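Local coordinates for protein transcription factor cep-1 (Caenorhabditis elegans, PDB 1T4W) that activates transcription through a zinc-binding DNA-binding domain that recognises the same consensus sequence as p53, and promotes apoptosis under genotoxic stress, at residues Arg59-Lys64 with Ala156-Asp161; Asp7-Lys12 with Pro40-Trp45; Trp45-Arg50 with Asn165-Ala170. One frame throughout, in Å; residues are numbered along the deposited sequence.

In the fold
The p53-like DNA-binding domain packs two beta sheets face to face, and the three contacts sample how it is built. Contact 1 joins neighbouring strands inside the larger sheet; it is buried, close to the centre of the chain, and combines backbone bonds with a salt bridge. Contact 2 pairs an outermost strand of the smaller sheet with its neighbour, is partly buried, and uses backbone bonds, a bridging water and aliphatic cover. Contact 3, at the periphery, brings the end of strand 39-46 and the loop after it against a strand of the larger sheet by apolar packing, without hydrogen bonds. Contacts 2 and 3 share Trp45 on strand 39-46, and its indole meets Leu159 of contact 1.

Contact 1 (Arg59-Lys64 with Ala156-Asp161); sequences RIRFVK and AVFLDD
Asp160 OD2 takes the NE of Arg59 at 2.6 Å, while NH2 of Arg59 reaches Asp160 OD1 at 2.9 Å, so the guanidinium grips the carboxylate side-on, one nitrogen to each oxygen. The two planes lie 29° apart; OD1 is met on its syn lone pair, OD2 also on its syn side but from out of the carboxylate plane. A bend at chi3 of Arg59 (-66°) turns the guanidinium back over the neighbouring strand, nearly parallel to the Phe158 ring (8°) but displaced from it, so Phe158 CB lies over one guanidinium face, 3.5 Å from Arg59 NH2. Beneath, strands 57-65 and 152-160 of the larger p53-like sheet pair antiparallel: Arg59 N and O both bond Phe158, and Arg61 N meets Ala156 O at 2.9 Å in a nearly straight bond. On the face turned to the other sheet, Ile60 CG1 lies alongside Val157 CG1 at 3.9 Å, beta-branched residues suited to a core strand. A leucine in place of Arg59 would probably leave the Asp160 carboxylate without its charged mate and uncover part of Phe158. The two bonds from Arg59 probably offset the cost of burying that carboxylate and would favour its ionised form.

Contact 2 (Asp7-Lys12 with Pro40-Trp45); sequences DVLKQK and PIQVKW
Gln42 N donates to Asp7 O at 2.8 Å, nearly straight, and Asp7 N returns a longer bond to Gln42 O, which makes these two residues a hydrogen-bonded antiparallel pair. Gln42 O has a second donor: a water 2.7 Å away that also gives a hydrogen to Asp7 OD2, tying the aspartate side chain to the neighbouring strand. The other carboxylate oxygen, OD1, is held in a salt bridge by Lys29, so both ends of the group are engaged at a partly exposed edge where a charged residue is at home. Two residues on, Leu9 N reaches Pro40 O at 2.7 Å, with the donor tilted 34° from the carbonyl plane.

Here the outermost strand 3-8 of the four-stranded sheet ends: Leu9 is the N-cap residue of helix 10-13, and its bond to Pro40 carries the pairing up to the turn. Proline suits this place because the pairing asks only for its carbonyl, so the missing N-H costs nothing here, while its ring offers a compact aliphatic surface.

Leu9 CB rests on Pro40 CB at 3.7 Å, and Lys12 lays its CE against Pro40 CG at the same distance, its chain bent at chi3 (-57°). With CG anti to the backbone N (chi1 -177°), Leu9 sends CD1 across to the Gln42 amide, 3.4 Å from CD. Val8 and Ile41, a non-hydrogen-bonded pair whose side chains diverge, touch through Val8 CG1 and Ile41 CD1, 4.0 Å apart; Phe21 lies on Val8 and Ile6 on Ile41.

Contact 3 (Trp45-Arg50 with Asn165-Ala170); sequences WKLDKR and NEILHA
Trp45 and Leu168 bring their backbones no nearer than 8.5 Å between CA atoms, and no hydrogen bond joins the two segments, so the gap is spanned by apolar side chains reaching out from segment 165-170. Leu168 CD1 is the central group. It lies 4.1 Å from Trp45 CB and about as far from Lys46 O and Leu47 CD2, and so bears on three consecutive residues of segment 45-50. Leu47 CD2 also meets Ile167 CD1 at 3.8 Å, the closest approach of the contact, with the two side chains crossing at about a right angle.

Two successive residues, Ile167 and Leu168, can both turn their side chains toward segment 45-50 because they form a classic beta bulge opposite Leu159, to which both bond through the backbone. The bulge lies at the start of strand 166-177, in the larger sheet of the p53-like sandwich, whereas strand 39-46 belongs to the smaller one; the contact joins the end of strand 39-46 and the loop after it to the start of strand 166-177, far from the centre of the chain.

Trp45 turns CB toward Leu168, and with CG between the backbone N and carbonyl carbon (chi1 58°) its indole swings to Leu159, Met4 and Met124. Its NE1 makes a weak hydrogen bond with Ala128 O. Leucine suits the partly exposed place of Leu47, where it also packs on Leu56, while the long chain of Lys46, turned from the contact, takes its ammonium to Glu1 O.

Contact 1 (Arg59-Lys64 with Ala156-Asp161)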
# COMPACT_ATOMS: atom_id res chain seq x y z
N ARG A 59 10.48 -1.49 -2.12
CA ARG A 59 9.54 -2.36 -2.82
C ARG A 59 8.14 -2.06 -2.31
O ARG A 59 7.93 -1.86 -1.10
CB ARG A 59 9.89 -3.84 -2.60
CG ARG A 59 11.04 -4.34 -3.46
CD ARG A 59 11.38 -5.83 -3.18
NE ARG A 59 11.92 -6.06 -1.83
CZ ARG A 59 11.27 -6.70 -0.86
NH1 ARG A 59 10.05 -7.18 -1.06
NH2 ARG A 59 11.86 -6.91 0.31
N ILE A 60 7.18 -2.02 -3.23
CA ILE A 60 5.79 -1.73 -2.90
C ILE A 60 4.91 -2.89 -3.38
O ILE A 60 4.95 -3.25 -4.55
CB ILE A 60 5.31 -0.44 -3.60
CG1 ILE A 60 6.22 0.73 -3.22
CG2 ILE A 60 3.85 -0.14 -3.20
CD1 ILE A 60 6.17 1.88 -4.21
N ARG A 61 4.14 -3.47 -2.47
CA ARG A 61 3.26 -4.59 -2.77
C ARG A 61 1.84 -4.32 -2.30
O ARG A 61 1.60 -3.51 -1.41
CB ARG A 61 3.76 -5.87 -2.08
CG ARG A 61 5.09 -6.45 -2.61
CD ARG A 61 5.22 -7.91 -2.09
NE ARG A 61 4.22 -8.77 -2.73
CZ ARG A 61 3.86 -9.97 -2.30
NH1 ARG A 61 2.94 -10.65 -2.97
NH2 ARG A 61 4.40 -10.49 -1.20
N PHE A 62 0.90 -5.03 -2.90
CA PHE A 62 -0.48 -4.90 -2.51
C PHE A 62 -0.99 -6.34 -2.44
O PHE A 62 -1.22 -7.01 -3.46
CB PHE A 62 -1.26 -4.04 -3.50
CG PHE A 62 -2.65 -3.68 -3.02
CD1 PHE A 62 -2.82 -3.00 -1.80
CD2 PHE A 62 -3.78 -4.02 -3.78
CE1 PHE A 62 -4.09 -2.66 -1.34
CE2 PHE A 62 -5.07 -3.69 -3.33
CZ PHE A 62 -5.23 -3.01 -2.11
N VAL A 63 -1.15 -6.80 -1.20
CA VAL A 63 -1.53 -8.18 -0.91
C VAL A 63 -2.80 -8.35 -0.08
O VAL A 63 -3.36 -7.38 0.44
CB VAL A 63 -0.37 -8.89 -0.15
CG1 VAL A 63 0.95 -8.61 -0.86
CG2 VAL A 63 -0.30 -8.40 1.32
N LYS A 64 -3.24 -9.60 0.03
CA LYS A 64 -4.42 -9.92 0.83
C LYS A 64 -4.04 -10.93 1.89
O LYS A 64 -3.11 -11.71 1.71
CB LYS A 64 -5.55 -10.47 -0.05
CG LYS A 64 -5.29 -11.82 -0.68
CD LYS A 64 -6.39 -12.14 -1.69
CE LYS A 64 -6.16 -13.47 -2.39
NZ LYS A 64 -4.86 -13.52 -3.10
N ALA A 156 1.88 -2.77 1.51
CA ALA A 156 3.13 -2.95 2.25
C ALA A 156 4.35 -2.46 1.47
O ALA A 156 4.42 -2.63 0.25
CB ALA A 156 3.33 -4.45 2.61
N VAL A 157 5.30 -1.87 2.21
CA VAL A 157 6.55 -1.38 1.64
C VAL A 157 7.74 -1.95 2.41
O VAL A 157 7.68 -2.16 3.62
CB VAL A 157 6.63 0.18 1.65
CG1 VAL A 157 5.64 0.75 0.61
CG2 VAL A 157 6.33 0.70 3.03
N PHE A 158 8.83 -2.17 1.68
CA PHE A 158 10.05 -2.76 2.23
C PHE A 158 11.24 -1.94 1.78
O PHE A 158 11.33 -1.55 0.60
CB PHE A 158 10.21 -4.19 1.70
CG PHE A 158 9.05 -5.09 2.01
CD1 PHE A 158 9.00 -5.80 3.21
CD2 PHE A 158 7.96 -5.17 1.14
CE1 PHE A 158 7.86 -6.58 3.55
CE2 PHE A 158 6.83 -5.93 1.47
CZ PHE A 158 6.77 -6.63 2.67
N LEU A 159 12.13 -1.66 2.72
CA LEU A 159 13.34 -0.94 2.38
C LEU A 159 14.42 -2.01 2.32
O LEU A 159 14.64 -2.71 3.31
CB LEU A 159 13.68 0.11 3.45
CG LEU A 159 14.78 1.10 3.03
CD1 LEU A 159 14.30 1.95 1.87
CD2 LEU A 159 15.14 1.99 4.21
N ASP A 160 15.07 -2.16 1.16
CA ASP A 160 16.13 -3.16 0.99
C ASP A 160 17.51 -2.52 0.87
O ASP A 160 17.64 -1.43 0.31
CB ASP A 160 15.96 -3.97 -0.28
CG ASP A 160 14.76 -4.92 -0.26
OD1 ASP A 160 14.21 -5.24 0.82
OD2 ASP A 160 14.40 -5.34 -1.36
N ASP A 161 18.53 -3.23 1.36
CA ASP A 161 19.90 -2.73 1.23
C ASP A 161 20.41 -3.12 -0.16
O ASP A 161 19.65 -3.65 -0.98
CB ASP A 161 20.81 -3.30 2.32
CG ASP A 161 21.02 -4.80 2.21
OD1 ASP A 161 20.66 -5.42 1.18
OD2 ASP A 161 21.54 -5.37 3.18

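Contact 2 (Asp7-Lys12 with Pro40-Trp45)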
# COMPACT_ATOMS: atom_id res chain seq x y z
N ASP A 7 2.29 6.54 5.13
CA ASP A 7 1.10 7.33 5.43
C ASP A 7 0.58 7.98 4.16
O ASP A 7 1.28 8.04 3.16
CB ASP A 7 1.43 8.45 6.42
CG ASP A 7 1.76 7.95 7.79
OD1 ASP A 7 0.82 7.62 8.55
OD2 ASP A 7 2.97 7.89 8.11
N VAL A 8 -0.65 8.47 4.19
CA VAL A 8 -1.13 9.18 3.01
C VAL A 8 -0.75 10.64 3.30
O VAL A 8 -0.48 10.99 4.44
CB VAL A 8 -2.67 9.08 2.83
CG1 VAL A 8 -3.08 7.60 2.66
CG2 VAL A 8 -3.37 9.73 4.02
N LEU A 9 -0.70 11.48 2.28
CA LEU A 9 -0.39 12.89 2.49
C LEU A 9 -1.68 13.52 3.04
O LEU A 9 -2.56 13.89 2.29
CB LEU A 9 -0.02 13.55 1.16
CG LEU A 9 0.42 15.01 1.18
CD1 LEU A 9 1.56 15.21 2.19
CD2 LEU A 9 0.87 15.42 -0.22
N LYS A 10 -1.76 13.61 4.37
CA LYS A 10 -2.93 14.12 5.06
C LYS A 10 -3.55 15.40 4.56
O LYS A 10 -4.77 15.51 4.46
CB LYS A 10 -2.62 14.23 6.56
CG LYS A 10 -2.46 12.87 7.22
CD LYS A 10 -3.61 11.93 6.83
CE LYS A 10 -4.99 12.53 7.18
NZ LYS A 10 -6.06 12.22 6.17
N GLN A 11 -2.72 16.39 4.25
CA GLN A 11 -3.23 17.66 3.76
C GLN A 11 -4.31 17.41 2.72
O GLN A 11 -5.45 17.84 2.89
CB GLN A 11 -2.11 18.49 3.13
CG GLN A 11 -0.98 18.91 4.07
CD GLN A 11 0.03 17.80 4.33
OE1 GLN A 11 -0.26 16.82 5.02
NE2 GLN A 11 1.23 17.96 3.77
N LYS A 12 -3.96 16.71 1.66
CA LYS A 12 -4.91 16.45 0.59
C LYS A 12 -6.02 15.46 0.94
O LYS A 12 -7.18 15.67 0.59
CB LYS A 12 -4.17 15.96 -0.65
CG LYS A 12 -3.02 16.86 -1.05
CD LYS A 12 -2.76 16.77 -2.54
CE LYS A 12 -2.47 15.34 -2.97
NZ LYS A 12 -2.46 15.23 -4.46
N PRO A 40 -2.19 9.98 -2.59
CA PRO A 40 -0.85 10.51 -2.27
C PRO A 40 -0.22 9.82 -1.06
O PRO A 40 -0.68 9.97 0.07
CB PRO A 40 -1.12 12.00 -2.03
CG PRO A 40 -2.51 11.99 -1.40
CD PRO A 40 -3.26 10.93 -2.21
N ILE A 41 0.82 9.04 -1.32
CA ILE A 41 1.52 8.30 -0.27
C ILE A 41 2.88 8.93 0.05
O ILE A 41 3.57 9.48 -0.83
CB ILE A 41 1.82 6.83 -0.70
CG1 ILE A 41 0.53 6.08 -1.06
CG2 ILE A 41 2.63 6.10 0.43
CD1 ILE A 41 -0.46 5.90 0.12
N GLN A 42 3.26 8.87 1.31
CA GLN A 42 4.58 9.35 1.72
C GLN A 42 5.20 8.26 2.57
O GLN A 42 4.62 7.88 3.59
CB GLN A 42 4.48 10.62 2.56
CG GLN A 42 3.86 11.79 1.82
CD GLN A 42 4.22 13.11 2.47
OE1 GLN A 42 4.06 13.29 3.68
NE2 GLN A 42 4.71 14.05 1.66
N VAL A 43 6.34 7.73 2.15
CA VAL A 43 7.03 6.71 2.95
C VAL A 43 8.25 7.40 3.58
O VAL A 43 9.04 8.02 2.89
CB VAL A 43 7.50 5.52 2.07
CG1 VAL A 43 8.28 4.50 2.94
CG2 VAL A 43 6.27 4.83 1.41
N LYS A 44 8.39 7.29 4.90
CA LYS A 44 9.51 7.93 5.58
C LYS A 44 10.27 6.93 6.43
O LYS A 44 9.69 5.94 6.90
CB LYS A 44 9.01 9.09 6.47
CG LYS A 44 8.40 10.27 5.70
CD LYS A 44 7.76 11.26 6.67
CE LYS A 44 7.28 12.54 5.97
NZ LYS A 44 6.74 13.54 6.96
N TRP A 45 11.56 7.17 6.63
CA TRP A 45 12.34 6.28 7.47
C TRP A 45 13.57 6.95 8.06
O TRP A 45 14.00 8.00 7.61
CB TRP A 45 12.77 5.02 6.69
CG TRP A 45 13.59 5.28 5.44
CD1 TRP A 45 14.96 5.38 5.36
CD2 TRP A 45 13.09 5.53 4.12
NE1 TRP A 45 15.33 5.69 4.07
CE2 TRP A 45 14.21 5.78 3.29
CE3 TRP A 45 11.80 5.56 3.56
CZ2 TRP A 45 14.08 6.07 1.92
CZ3 TRP A 45 11.66 5.85 2.21
CH2 TRP A 45 12.81 6.10 1.40
O HOH W 1 4.85 8.73 6.10

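Contact 3 (Trp45-Arg50 with Asn165-Ala170)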
# COMPACT_ATOMS: atom_id res chain seq x y z
N TRP A 45 11.56 7.17 6.63
CA TRP A 45 12.34 6.28 7.47
C TRP A 45 13.57 6.95 8.06
O TRP A 45 14.00 8.00 7.61
CB TRP A 45 12.77 5.02 6.69
CG TRP A 45 13.59 5.28 5.44
CD1 TRP A 45 14.96 5.38 5.36
CD2 TRP A 45 13.09 5.53 4.12
NE1 TRP A 45 15.33 5.69 4.07
CE2 TRP A 45 14.21 5.78 3.29
CE3 TRP A 45 11.80 5.56 3.56
CZ2 TRP A 45 14.08 6.07 1.92
CZ3 TRP A 45 11.66 5.85 2.21
CH2 TRP A 45 12.81 6.10 1.40
N LYS A 46 14.11 6.32 9.10
CA LYS A 46 15.33 6.75 9.75
C LYS A 46 16.22 5.50 9.78
O LYS A 46 15.80 4.43 10.21
CB LYS A 46 15.10 7.24 11.16
CG LYS A 46 16.38 7.78 11.78
CD LYS A 46 16.59 7.20 13.16
CE LYS A 46 18.02 7.43 13.65
NZ LYS A 46 18.23 6.85 15.00
N LEU A 47 17.45 5.65 9.31
CA LEU A 47 18.38 4.54 9.26
C LEU A 47 19.42 4.54 10.35
O LEU A 47 19.71 5.57 10.95
CB LEU A 47 19.09 4.52 7.91
CG LEU A 47 18.21 4.13 6.74
CD1 LEU A 47 18.99 4.26 5.44
CD2 LEU A 47 17.71 2.71 6.94
N ASP A 48 19.98 3.37 10.61
CA ASP A 48 21.01 3.23 11.61
C ASP A 48 22.35 3.61 11.01
O ASP A 48 22.43 4.14 9.89
CB ASP A 48 21.05 1.80 12.16
CG ASP A 48 20.94 0.76 11.06
OD1 ASP A 48 19.84 0.61 10.48
OD2 ASP A 48 21.95 0.09 10.78
N LYS A 49 23.40 3.31 11.75
CA LYS A 49 24.75 3.64 11.35
C LYS A 49 25.25 2.92 10.10
O LYS A 49 25.70 3.56 9.14
CB LYS A 49 25.69 3.37 12.53
CG LYS A 49 25.29 4.11 13.82
CD LYS A 49 23.90 3.69 14.32
CE LYS A 49 23.33 4.67 15.35
NZ LYS A 49 21.91 4.36 15.70
N ARG A 50 25.16 1.60 10.10
CA ARG A 50 25.66 0.83 8.96
C ARG A 50 25.00 1.09 7.60
O ARG A 50 25.56 0.71 6.57
CB ARG A 50 25.59 -0.66 9.28
CG ARG A 50 24.22 -1.17 9.65
CD ARG A 50 24.24 -2.69 9.67
NE ARG A 50 24.81 -3.20 8.43
CZ ARG A 50 24.85 -4.48 8.08
NH1 ARG A 50 24.36 -5.40 8.90
NH2 ARG A 50 25.39 -4.84 6.92
N ASN A 165 18.62 -7.40 0.97
CA ASN A 165 18.07 -7.81 2.26
C ASN A 165 17.11 -6.72 2.74
O ASN A 165 17.44 -5.52 2.68
CB ASN A 165 19.17 -7.94 3.32
CG ASN A 165 20.22 -8.96 2.94
OD1 ASN A 165 19.94 -10.15 2.81
ND2 ASN A 165 21.45 -8.49 2.75
N GLU A 166 15.93 -7.15 3.18
CA GLU A 166 14.95 -6.22 3.73
C GLU A 166 15.53 -5.71 5.05
O GLU A 166 15.98 -6.52 5.87
CB GLU A 166 13.63 -6.94 4.04
CG GLU A 166 12.68 -6.10 4.89
CD GLU A 166 11.52 -6.91 5.48
OE1 GLU A 166 11.08 -7.89 4.84
OE2 GLU A 166 11.03 -6.56 6.58
N ILE A 167 15.57 -4.40 5.25
CA ILE A 167 16.08 -3.89 6.52
C ILE A 167 14.98 -3.20 7.34
O ILE A 167 15.09 -3.06 8.57
CB ILE A 167 17.32 -2.95 6.35
CG1 ILE A 167 16.98 -1.72 5.52
CG2 ILE A 167 18.46 -3.71 5.66
CD1 ILE A 167 18.16 -0.73 5.42
N LEU A 168 13.90 -2.79 6.67
CA LEU A 168 12.75 -2.17 7.35
C LEU A 168 11.51 -2.43 6.51
O LEU A 168 11.62 -2.69 5.32
CB LEU A 168 12.90 -0.65 7.48
CG LEU A 168 13.83 -0.04 8.54
CD1 LEU A 168 14.07 1.43 8.20
CD2 LEU A 168 13.21 -0.17 9.91
N HIS A 169 10.35 -2.35 7.15
CA HIS A 169 9.08 -2.55 6.44
C HIS A 169 8.01 -1.75 7.13
O HIS A 169 8.20 -1.30 8.25
CB HIS A 169 8.67 -4.04 6.38
CG HIS A 169 8.19 -4.62 7.68
ND1 HIS A 169 9.01 -4.82 8.76
CD2 HIS A 169 6.97 -5.10 8.05
CE1 HIS A 169 8.33 -5.39 9.74
NE2 HIS A 169 7.09 -5.57 9.33
N ALA A 170 6.89 -1.55 6.43
CA ALA A 170 5.76 -0.81 6.99
C ALA A 170 4.56 -1.12 6.12
O ALA A 170 4.71 -1.54 4.98
CB ALA A 170 6.02 0.71 6.98